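Local coordinates for protein multiheme cytochrome cf (Carboxydothermus ferrireducens DSM 11255, PDB 6QVM) that probably carries electrons through eleven hemes to extracellular ferric iron, as a multiheme cytochrome of the bacterial S-layer, at residues 250-255 and 273-278; 262-267 and 289-294. All blocks are in the same frame, centred on the assembly; numbering follows the deposited sequence.

Contacts 1 and 2 lie on one antiparallel sheet, with centres about 13 Å apart. Segments 250-255 and 262-267 belong to the same long connection between strands 247-248 and 270-275. Their partners, 273-278 and 289-294, include parts of strands 270-275 and 292-295. In chain order the segments of the two contacts alternate. They touch at two points: P250 CG is 3.8 Å from A267 O, and I274 CG1 is 4.0 Å from Y289 CE1. Each also reaches a heme c. Contact 1 meets the propionates of the chain J heme through N275, S276 and P277. Contact 2 meets the chain H heme through Y289. The two heme irons are 9.6 Å apart.

Contact 1: 250-255 and 273-278; sequences PDFFGS and VINSPT. With HEC (heme c), chain J.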
loop_
_atom_site.group_PDB
_atom_site.type_symbol
_atom_site.label_atom_id
_atom_site.label_comp_id
_atom_site.label_asym_id
_atom_site.label_seq_id
_atom_site.Cartn_x
_atom_site.Cartn_y
_atom_site.Cartn_z
ATOM N N PRO A 250 19.759 12.434 -9.313
ATOM C CA PRO A 250 21.110 12.169 -8.771
ATOM C C PRO A 250 21.442 12.880 -7.463
ATOM O O PRO A 250 22.185 12.320 -6.647
ATOM C CB PRO A 250 22.027 12.627 -9.913
ATOM C CG PRO A 250 21.225 12.364 -11.135
ATOM C CD PRO A 250 19.798 12.698 -10.764
ATOM N N ASP A 251 20.936 14.096 -7.227
ATOM C CA ASP A 251 21.294 14.800 -5.996
ATOM C C ASP A 251 20.799 14.074 -4.749
ATOM O O ASP A 251 21.281 14.352 -3.646
ATOM C CB ASP A 251 20.754 16.238 -6.024
ATOM C CG ASP A 251 19.276 16.306 -6.368
ATOM O OD1 ASP A 251 18.450 15.797 -5.581
ATOM O OD2 ASP A 251 18.944 16.876 -7.430
ATOM N N PHE A 252 19.853 13.146 -4.907
ATOM C CA PHE A 252 19.349 12.367 -3.780
ATOM C C PHE A 252 20.447 11.546 -3.114
ATOM O O PHE A 252 20.374 11.270 -1.910
ATOM C CB PHE A 252 18.215 11.464 -4.272
ATOM C CG PHE A 252 17.748 10.440 -3.270
ATOM C CD1 PHE A 252 16.841 10.780 -2.276
ATOM C CD2 PHE A 252 18.195 9.128 -3.341
ATOM C CE1 PHE A 252 16.397 9.835 -1.372
ATOM C CE2 PHE A 252 17.754 8.182 -2.442
ATOM C CZ PHE A 252 16.851 8.534 -1.460
ATOM N N PHE A 253 21.471 11.153 -3.866
ATOM C CA PHE A 253 22.511 10.280 -3.344
ATOM C C PHE A 253 23.730 11.034 -2.827
ATOM O O PHE A 253 24.706 10.394 -2.431
ATOM C CB PHE A 253 22.944 9.274 -4.419
ATOM C CG PHE A 253 21.846 8.344 -4.855
ATOM C CD1 PHE A 253 21.598 7.168 -4.163
ATOM C CD2 PHE A 253 21.064 8.641 -5.958
ATOM C CE1 PHE A 253 20.586 6.313 -4.560
ATOM C CE2 PHE A 253 20.055 7.788 -6.363
ATOM C CZ PHE A 253 19.813 6.624 -5.661
ATOM N N GLY A 254 23.699 12.361 -2.804
ATOM C CA GLY A 254 24.854 13.099 -2.315
ATOM C C GLY A 254 26.093 12.804 -3.137
ATOM O O GLY A 254 26.081 12.855 -4.371
ATOM N N SER A 255 27.186 12.486 -2.445
ATOM C CA SER A 255 28.467 12.226 -3.086
ATOM C C SER A 255 28.904 10.770 -2.967
ATOM O O SER A 255 30.076 10.466 -3.202
ATOM C CB SER A 255 29.540 13.155 -2.524
ATOM O OG SER A 255 29.410 13.285 -1.122
ATOM N N VAL A 273 17.568 8.276 -11.799
ATOM C CA VAL A 273 18.240 7.077 -11.316
ATOM C C VAL A 273 17.175 6.059 -10.938
ATOM O O VAL A 273 16.260 6.367 -10.166
ATOM C CB VAL A 273 19.151 7.379 -10.115
ATOM C CG1 VAL A 273 19.858 6.109 -9.649
ATOM C CG2 VAL A 273 20.151 8.468 -10.467
ATOM N N ILE A 274 17.281 4.858 -11.494
ATOM C CA ILE A 274 16.376 3.769 -11.154
ATOM C C ILE A 274 16.958 3.048 -9.944
ATOM O O ILE A 274 18.069 2.512 -10.003
ATOM C CB ILE A 274 16.173 2.817 -12.341
ATOM C CG1 ILE A 274 15.772 3.612 -13.588
ATOM C CG2 ILE A 274 15.110 1.784 -12.018
ATOM C CD1 ILE A 274 14.632 4.599 -13.354
ATOM N N ASN A 275 16.207 3.042 -8.846
ATOM C CA ASN A 275 16.739 2.746 -7.518
ATOM C C ASN A 275 16.142 1.443 -6.997
ATOM O O ASN A 275 14.966 1.400 -6.624
ATOM C CB ASN A 275 16.449 3.914 -6.575
ATOM C CG ASN A 275 17.031 3.716 -5.190
ATOM O OD1 ASN A 275 18.001 2.980 -5.006
ATOM N ND2 ASN A 275 16.427 4.365 -4.201
ATOM N N SER A 276 16.964 0.388 -6.948
ATOM C CA SER A 276 16.549 -0.931 -6.483
ATOM C C SER A 276 17.385 -1.318 -5.265
ATOM O O SER A 276 18.375 -0.640 -4.966
ATOM C CB SER A 276 16.702 -1.959 -7.609
ATOM O OG SER A 276 18.046 -2.388 -7.733
ATOM N N PRO A 277 17.033 -2.387 -4.536
ATOM C CA PRO A 277 17.793 -2.713 -3.313
ATOM C C PRO A 277 19.278 -2.973 -3.532
ATOM O O PRO A 277 20.075 -2.729 -2.617
ATOM C CB PRO A 277 17.076 -3.962 -2.783
ATOM C CG PRO A 277 15.678 -3.820 -3.278
ATOM C CD PRO A 277 15.786 -3.172 -4.632
ATOM N N THR A 278 19.685 -3.446 -4.714
ATOM C CA THR A 278 21.082 -3.803 -4.933
ATOM C C THR A 278 21.784 -2.965 -5.993
ATOM O O THR A 278 23.018 -2.963 -6.026
ATOM C CB THR A 278 21.210 -5.284 -5.317
ATOM O OG1 THR A 278 20.388 -5.538 -6.461
ATOM C CG2 THR A 278 20.788 -6.187 -4.168
HETATM FE FE HEC J . 5.186 -3.677 -6.197
HETATM C CHA HEC J . 8.520 -3.773 -5.522
HETATM C CHB HEC J . 4.626 -6.019 -3.724
HETATM C CHC HEC J . 1.793 -3.177 -6.481
HETATM C CHD HEC J . 5.709 -1.786 -9.042
HETATM N NA HEC J . 6.342 -4.696 -4.863
HETATM C C1A HEC J . 7.718 -4.622 -4.790
HETATM C C2A HEC J . 8.174 -5.590 -3.814
HETATM C C3A HEC J . 7.100 -6.214 -3.320
HETATM C C4A HEC J . 5.931 -5.668 -3.975
HETATM C CMA HEC J . 7.115 -7.330 -2.257
HETATM C CAA HEC J . 9.646 -5.849 -3.429
HETATM C CBA HEC J . 9.999 -5.007 -2.207
HETATM C CGA HEC J . 11.387 -5.377 -1.755
HETATM O O1A HEC J . 12.275 -5.611 -2.622
HETATM O O2A HEC J . 11.604 -5.431 -0.517
HETATM N NB HEC J . 3.522 -4.460 -5.282
HETATM C C1B HEC J . 3.522 -5.377 -4.245
HETATM C C2B HEC J . 2.158 -5.555 -3.802
HETATM C C3B HEC J . 1.366 -4.778 -4.569
HETATM C C4B HEC J . 2.216 -4.069 -5.513
HETATM C CMB HEC J . 1.753 -6.529 -2.671
HETATM C CAB HEC J . -0.175 -4.637 -4.481
HETATM C CBB HEC J . -0.655 -4.155 -3.089
HETATM N NC HEC J . 3.982 -2.719 -7.554
HETATM C C1C HEC J . 2.608 -2.564 -7.424
HETATM C C2C HEC J . 2.150 -1.664 -8.472
HETATM C C3C HEC J . 3.237 -1.220 -9.147
HETATM C C4C HEC J . 4.402 -1.914 -8.603
HETATM C CMC HEC J . 0.687 -1.181 -8.640
HETATM C CAC HEC J . 3.286 -0.248 -10.367
HETATM C CBC HEC J . 2.680 1.149 -10.082
HETATM N ND HEC J . 6.850 -2.903 -7.137
HETATM C C1D HEC J . 6.828 -2.145 -8.311
HETATM C C2D HEC J . 8.188 -1.804 -8.655
HETATM C C3D HEC J . 9.056 -2.424 -7.556
HETATM C C4D HEC J . 8.145 -3.084 -6.656
HETATM C CMD HEC J . 8.675 -0.987 -9.867
HETATM C CAD HEC J . 10.584 -2.340 -7.417
HETATM C CBD HEC J . 10.834 -1.192 -6.433
HETATM C CGD HEC J . 12.299 -0.857 -6.308
HETATM O O1D HEC J . 13.136 -1.751 -6.598
HETATM O O2D HEC J . 12.621 0.296 -5.910
#
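P250 and F253 pack on V273, and F253 also meets N275. The contact sets a short 3-10 turn, 250-253, against strand 270-275 of a five-stranded antiparallel sheet. The turn follows edge strand 247-248, the neighbour of 270-275. It is held by backbone bonds from F253 N to P250 O (3.1 Å) and from G254 N to D251 O.

F253 and V273 approach from opposite directions. CE2 of F253 comes within 3.7 Å of V273 CG1. That methyl is anti to the backbone N (chi1 -179°), while CG2 lies beside N and meets the P250 ring, 4.1 Å from CG. The two branches of V273 thus serve two partners.

F253 and N275 cross obliquely, with ring and amide planes 84° apart. N275 CG sits at the ring edge, 4.1 Å from F253 CZ. F252 covers one face of the F253 ring: its CD2 stands 3.6 Å above the plane, over the centre. F252 itself reaches the amide only loosely, with CE2 4.4 Å from N275 ND2. Its ring also makes a cation-pi contact with K248.

The N275 amide is fixed from outside the two segments. OD1 accepts from K296 NZ, and ND2 donates to N245 O. The same lysine also bonds S276 O. One residue therefore faces the phenylalanines with its side chain and a heme with its backbone. N275 O lies 2.7 Å from propionate oxygen O2D of the chain J heme c. Two oxygens this close suggest that the propionate is probably protonated and donates. The other propionate oxygen, O1D, rests 3.5 Å from S276 CA.

Contact 2: 262-267 and 289-294; sequences NDKFQA and YMPYAF. With HEC (heme c), chain H.
The torsions of F265 and M290 bring ring and sulfur together: F265 holds CG between its backbone N and carbonyl carbon (chi1 58°), and M290 bends at chi2 and chi3. These lay SD of M290 over one face of the F265 ring, 4.3 Å from the centroid, a Met-aromatic contact. CB of M290 lies over the same face, 4.0 Å from the centroid, as a CH-pi contact. N262 ND2 covers the opposite face, 3.3 Å above the plane. Y292 N lies at the ring edge.

A loop between strands 247-248 and 270-275 here packs on strand 292-295 of the antiparallel sheet. Y289 reaches the chain H heme c, with OH 3.0 Å from methyl CMB.

N262 OD1 accepts from K264 N (3.2 Å) in an Asx turn and, weakly, from F265 N. It also sits at the edge of the Y292 ring, 3.0 Å from CD2. Y292 OH donates to D263 OD1 (3.1 Å) on the syn side of the carboxylate. K264 crosses the tyrosine at about a right angle, with CE 3.4 Å from OH. K264 CD packs on P291 CG.

A leucine in place of Y292 would probably leave D263 OD1 without this donor and K264 CG and CE without the ring and hydroxyl they rest on. One phenol bond to an exposed carboxylate is the only hydrogen bond between the segments, so most of the hold is packing.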
loop_
_atom_site.group_PDB
_atom_site.type_symbol
_atom_site.label_atom_id
_atom_site.label_comp_id
_atom_site.label_asym_id
_atom_site.label_seq_id
_atom_site.Cartn_x
_atom_site.Cartn_y
_atom_site.Cartn_z
ATOM N N ASN A 262 33.678 7.803 -12.514
ATOM C CA ASN A 262 32.862 7.528 -13.694
ATOM C C ASN A 262 33.424 8.341 -14.856
ATOM O O ASN A 262 33.348 9.574 -14.853
ATOM C CB ASN A 262 31.394 7.867 -13.439
ATOM C CG ASN A 262 30.470 7.288 -14.493
ATOM O OD1 ASN A 262 30.889 6.993 -15.610
ATOM N ND2 ASN A 262 29.202 7.115 -14.135
ATOM N N ASP A 263 34.001 7.650 -15.839
ATOM C CA ASP A 263 34.672 8.297 -16.959
ATOM C C ASP A 263 33.782 8.470 -18.189
ATOM O O ASP A 263 34.177 9.176 -19.121
ATOM C CB ASP A 263 35.926 7.502 -17.345
ATOM C CG ASP A 263 35.651 6.020 -17.481
ATOM O OD1 ASP A 263 34.675 5.540 -16.870
ATOM O OD2 ASP A 263 36.402 5.336 -18.207
ATOM N N LYS A 264 32.600 7.856 -18.220
ATOM C CA LYS A 264 31.703 7.996 -19.360
ATOM C C LYS A 264 30.616 9.044 -19.163
ATOM O O LYS A 264 30.225 9.692 -20.142
ATOM C CB LYS A 264 31.050 6.652 -19.691
ATOM C CG LYS A 264 32.062 5.538 -19.961
ATOM C CD LYS A 264 31.609 4.573 -21.035
ATOM C CE LYS A 264 32.536 3.366 -21.089
ATOM N NZ LYS A 264 32.202 2.460 -22.222
ATOM N N PHE A 265 30.128 9.254 -17.935
ATOM C CA PHE A 265 29.151 10.312 -17.715
ATOM C C PHE A 265 29.250 10.832 -16.289
ATOM O O PHE A 265 29.961 10.282 -15.444
ATOM C CB PHE A 265 27.719 9.854 -18.043
ATOM C CG PHE A 265 27.247 8.660 -17.254
ATOM C CD1 PHE A 265 27.561 7.375 -17.665
ATOM C CD2 PHE A 265 26.474 8.823 -16.115
ATOM C CE1 PHE A 265 27.125 6.274 -16.947
ATOM C CE2 PHE A 265 26.030 7.727 -15.398
ATOM C CZ PHE A 265 26.353 6.451 -15.816
ATOM N N GLN A 266 28.531 11.928 -16.052
ATOM C CA GLN A 266 28.505 12.637 -14.783
ATOM C C GLN A 266 27.057 12.876 -14.378
ATOM O O GLN A 266 26.122 12.565 -15.120
ATOM C CB GLN A 266 29.263 13.970 -14.870
ATOM C CG GLN A 266 30.759 13.805 -15.040
ATOM C CD GLN A 266 31.403 13.169 -13.826
ATOM O OE1 GLN A 266 31.430 13.754 -12.741
ATOM N NE2 GLN A 266 31.912 11.957 -13.999
ATOM N N ALA A 267 26.880 13.462 -13.190
ATOM C CA ALA A 267 25.541 13.601 -12.626
ATOM C C ALA A 267 24.655 14.468 -13.509
ATOM O O ALA A 267 23.450 14.219 -13.630
ATOM C CB ALA A 267 25.611 14.174 -11.214
ATOM N N TYR A 289 18.981 4.310 -21.255
ATOM C CA TYR A 289 19.873 3.887 -20.192
ATOM C C TYR A 289 21.325 4.162 -20.574
ATOM O O TYR A 289 21.677 4.303 -21.747
ATOM C CB TYR A 289 19.662 2.408 -19.878
ATOM C CG TYR A 289 18.353 2.144 -19.170
ATOM C CD1 TYR A 289 18.185 2.492 -17.837
ATOM C CD2 TYR A 289 17.282 1.562 -19.836
ATOM C CE1 TYR A 289 16.996 2.257 -17.184
ATOM C CE2 TYR A 289 16.085 1.327 -19.189
ATOM C CZ TYR A 289 15.954 1.674 -17.864
ATOM O OH TYR A 289 14.770 1.448 -17.216
ATOM N N MET A 290 22.163 4.251 -19.556
ATOM C CA MET A 290 23.547 4.678 -19.662
ATOM C C MET A 290 24.490 3.486 -19.586
ATOM O O MET A 290 24.104 2.402 -19.139
ATOM C CB MET A 290 23.864 5.681 -18.549
ATOM C CG MET A 290 22.874 6.833 -18.473
ATOM S SD MET A 290 23.528 8.362 -19.153
ATOM C CE MET A 290 22.905 9.510 -17.946
ATOM N N PRO A 291 25.739 3.640 -20.036
ATOM C CA PRO A 291 26.635 2.474 -20.124
ATOM C C PRO A 291 27.059 1.883 -18.783
ATOM O O PRO A 291 27.525 0.737 -18.766
ATOM C CB PRO A 291 27.846 3.023 -20.898
ATOM C CG PRO A 291 27.798 4.500 -20.697
ATOM C CD PRO A 291 26.334 4.831 -20.668
ATOM N N TYR A 292 26.925 2.606 -17.668
ATOM C CA TYR A 292 27.297 2.075 -16.362
ATOM C C TYR A 292 26.085 1.974 -15.447
ATOM O O TYR A 292 25.152 2.776 -15.526
ATOM C CB TYR A 292 28.352 2.941 -15.663
ATOM C CG TYR A 292 29.735 2.905 -16.264
ATOM C CD1 TYR A 292 30.264 1.738 -16.804
ATOM C CD2 TYR A 292 30.523 4.047 -16.272
ATOM C CE1 TYR A 292 31.538 1.718 -17.345
ATOM C CE2 TYR A 292 31.793 4.038 -16.805
ATOM C CZ TYR A 292 32.299 2.872 -17.340
ATOM O OH TYR A 292 33.570 2.868 -17.874
ATOM N N ALA A 293 26.116 0.972 -14.574
ATOM C CA ALA A 293 25.260 0.906 -13.404
ATOM C C ALA A 293 26.133 1.040 -12.162
ATOM O O ALA A 293 27.353 0.877 -12.223
ATOM C CB ALA A 293 24.469 -0.407 -13.369
ATOM N N PHE A 294 25.506 1.349 -11.031
ATOM C CA PHE A 294 26.214 1.439 -9.761
ATOM C C PHE A 294 25.826 0.243 -8.906
ATOM O O PHE A 294 24.647 0.061 -8.583
ATOM C CB PHE A 294 25.907 2.744 -9.031
ATOM C CG PHE A 294 26.834 3.023 -7.882
ATOM C CD1 PHE A 294 26.516 2.613 -6.600
ATOM C CD2 PHE A 294 28.029 3.688 -8.089
ATOM C CE1 PHE A 294 27.372 2.863 -5.542
ATOM C CE2 PHE A 294 28.894 3.937 -7.038
ATOM C CZ PHE A 294 28.565 3.524 -5.762
HETATM FE FE HEC H . 10.988 -3.240 -13.801
HETATM C CHA HEC H . 11.905 -4.435 -10.680
HETATM C CHB HEC H . 14.256 -2.317 -14.359
HETATM C CHC HEC H . 10.162 -2.280 -17.008
HETATM C CHD HEC H . 7.682 -3.747 -13.107
HETATM N NA HEC H . 12.750 -3.355 -12.724
HETATM C C1A HEC H . 12.895 -3.856 -11.443
HETATM C C2A HEC H . 14.279 -3.692 -11.048
HETATM C C3A HEC H . 14.933 -3.109 -12.060
HETATM C C4A HEC H . 13.984 -2.887 -13.134
HETATM C CMA HEC H . 16.430 -2.736 -12.068
HETATM C CAA HEC H . 14.878 -4.135 -9.694
HETATM C CBA HEC H . 15.241 -5.616 -9.827
HETATM C CGA HEC H . 15.939 -6.111 -8.585
HETATM O O1A HEC H . 15.361 -6.009 -7.468
HETATM O O2A HEC H . 17.076 -6.632 -8.731
HETATM N NB HEC H . 12.001 -2.415 -15.379
HETATM C C1B HEC H . 13.371 -2.215 -15.417
HETATM C C2B HEC H . 13.723 -1.857 -16.775
HETATM C C3B HEC H . 12.594 -1.842 -17.516
HETATM C C4B HEC H . 11.489 -2.193 -16.644
HETATM C CMB HEC H . 15.163 -1.536 -17.232
HETATM C CAB HEC H . 12.445 -1.509 -19.022
HETATM C CBB HEC H . 13.247 -2.489 -19.909
HETATM N NC HEC H . 9.247 -3.024 -14.848
HETATM C C1C HEC H . 9.126 -2.644 -16.172
HETATM C C2C HEC H . 7.726 -2.724 -16.545
HETATM C C3C HEC H . 7.034 -3.133 -15.466
HETATM C C4C HEC H . 7.983 -3.325 -14.383
HETATM C CMC HEC H . 7.165 -2.368 -17.939
HETATM C CAC HEC H . 5.506 -3.352 -15.333
HETATM C CBC HEC H . 5.040 -4.505 -16.243
HETATM N ND HEC H . 9.964 -3.950 -12.143
HETATM C C1D HEC H . 8.584 -4.118 -12.128
HETATM C C2D HEC H . 8.218 -4.768 -10.896
HETATM C C3D HEC H . 9.534 -4.988 -10.129
HETATM C C4D HEC H . 10.562 -4.446 -10.985
HETATM C CMD HEC H . 6.774 -5.123 -10.492
HETATM C CAD HEC H . 9.749 -5.642 -8.744
HETATM C CBD HEC H . 9.160 -7.055 -8.726
HETATM C CGD HEC H . 10.070 -8.011 -9.451
HETATM O O1D HEC H . 11.243 -7.639 -9.687
HETATM O O2D HEC H . 9.635 -9.137 -9.793
#